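Local atomic coordinates of putative exported protein (Bordetella parapertussis, PDB entry 3OCJ), a protein that is of unknown function but has a methyltransferase-family domain, and probably transfers methyl groups from S-adenosylmethionine. Residues A83-P86 with L87-V90. Sequence-based numbering, arbitrary orientation.
Sequences ALAP and LERV
Glu88 reaches back from the first turn of helix 86-94 to grip the backbone of Ala85, the N-cap residue. Its CG is anti to the backbone N (chi1 -176°) and the chain stays extended beyond, which carries OE1 to within 2.9 Å of Ala85 N; the bond uses the anti lone pair of the carboxylate and is moderately bent at hydrogen (158°). This is the half of a capping box supplied by the third helical residue; alanine at the N-cap has no side-chain acceptor to return it. Pro86, in the first turn, brings no N-H needing a partner, and the helical bonds start with Arg89 N to Ala85 O (2.9 Å) and Val90 N to Pro86 O (3.2 Å).

The close packing centres on Leu84, directly before the cap. Its CD2 presses on the Glu88 carboxylate carbon CD at 3.6 Å, the two side chains crossing at about a right angle. The other methyl, CD1, lies over one face of the Arg89 guanidinium, offset toward its rim. Arg89 bends at chi3 (-64°), and NH1 of its guanidinium lies between a salt bridge to Glu93, on the same helix, and a hydrogen bond to Ser81 O in the preceding loop.

At the margins of the contact two waters bridge gaps between loop and helix. One donates to both Ala83 O (3.2 Å) and Glu88 OE1 (2.8 Å); a second, at the guanidinium edge and in its plane, joins Arg89 NE to Leu84 O. Ala83, Ala85 and Pro86 are exposed, while Glu88 is partly exposed and touches a bound palmitic acid.

With OE1 held by a backbone N-H and a water, and OE2 by Ser54, the carboxylate has its rotation fixed. Its place at the helix N-terminus, with two donors on OE1, would probably favour the ionised form.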
loop_
_atom_site.group_PDB
_atom_site.type_symbol
_atom_site.label_atom_id
_atom_site.label_comp_id
_atom_site.label_asym_id
_atom_site.label_seq_id
_atom_site.Cartn_x
_atom_site.Cartn_y
_atom_site.Cartn_z
ATOM N N ALA A 83 3.861 1.556 -21.643
ATOM C CA ALA A 83 4.114 0.415 -22.506
ATOM C C ALA A 83 3.992 -0.848 -21.669
ATOM O O ALA A 83 4.939 -1.266 -20.997
ATOM C CB ALA A 83 5.498 0.515 -23.135
ATOM N N LEU A 84 2.802 -1.428 -21.681
ATOM C CA LEU A 84 2.516 -2.634 -20.926
ATOM C C LEU A 84 2.071 -3.722 -21.887
ATOM O O LEU A 84 1.389 -3.440 -22.878
ATOM C CB LEU A 84 1.414 -2.366 -19.894
ATOM C CG LEU A 84 1.700 -1.321 -18.818
ATOM C CD1 LEU A 84 0.462 -1.123 -17.943
ATOM C CD2 LEU A 84 2.889 -1.721 -17.959
ATOM N N ALA A 85 2.461 -4.962 -21.611
ATOM C CA ALA A 85 1.944 -6.092 -22.367
ATOM C C ALA A 85 0.448 -6.212 -22.097
ATOM O O ALA A 85 -0.047 -5.683 -21.102
ATOM C CB ALA A 85 2.678 -7.373 -21.989
ATOM N N PRO A 86 -0.290 -6.881 -22.993
ATOM C CA PRO A 86 -1.750 -6.942 -22.847
ATOM C C PRO A 86 -2.209 -7.462 -21.475
ATOM O O PRO A 86 -3.014 -6.809 -20.809
ATOM C CB PRO A 86 -2.172 -7.886 -23.982
ATOM C CG PRO A 86 -1.115 -7.681 -25.033
ATOM C CD PRO A 86 0.171 -7.479 -24.260
ATOM N N LEU A 87 -1.696 -8.605 -21.035
ATOM C CA LEU A 87 -2.124 -9.174 -19.758
ATOM C C LEU A 87 -1.655 -8.306 -18.591
ATOM O O LEU A 87 -2.388 -8.066 -17.620
ATOM C CB LEU A 87 -1.572 -10.588 -19.604
ATOM C CG LEU A 87 -2.268 -11.511 -18.610
ATOM C CD1 LEU A 87 -3.755 -11.602 -18.925
ATOM C CD2 LEU A 87 -1.622 -12.892 -18.642
ATOM N N GLU A 88 -0.414 -7.851 -18.690
ATOM C CA GLU A 88 0.150 -6.931 -17.712
ATOM C C GLU A 88 -0.771 -5.737 -17.499
ATOM O O GLU A 88 -1.005 -5.316 -16.368
ATOM C CB GLU A 88 1.514 -6.460 -18.215
ATOM C CG GLU A 88 2.282 -5.577 -17.265
ATOM C CD GLU A 88 3.664 -5.231 -17.793
ATOM O OE1 GLU A 88 3.848 -5.132 -19.024
ATOM O OE2 GLU A 88 4.589 -5.063 -16.972
ATOM N N ARG A 89 -1.309 -5.195 -18.585
ATOM C CA ARG A 89 -2.200 -4.035 -18.478
ATOM C C ARG A 89 -3.517 -4.385 -17.759
ATOM O O ARG A 89 -4.036 -3.586 -16.978
ATOM C CB ARG A 89 -2.454 -3.387 -19.845
ATOM C CG ARG A 89 -3.279 -2.090 -19.739
ATOM C CD ARG A 89 -3.454 -1.404 -21.106
ATOM N NE ARG A 89 -2.194 -0.944 -21.689
ATOM C CZ ARG A 89 -1.581 0.188 -21.355
ATOM N NH1 ARG A 89 -2.103 0.961 -20.404
ATOM N NH2 ARG A 89 -0.438 0.532 -21.936
ATOM N N VAL A 90 -4.041 -5.584 -17.998
ATOM C CA VAL A 90 -5.216 -6.048 -17.264
ATOM C C VAL A 90 -4.926 -6.091 -15.765
ATOM O O VAL A 90 -5.742 -5.656 -14.944
ATOM C CB VAL A 90 -5.689 -7.429 -17.745
ATOM C CG1 VAL A 90 -6.832 -7.928 -16.866
ATOM C CG2 VAL A 90 -6.137 -7.351 -19.198
HETATM O O HOH W 1 5.965 -4.260 -20.691
HETATM O O HOH W 2 -1.422 -3.235 -23.091
#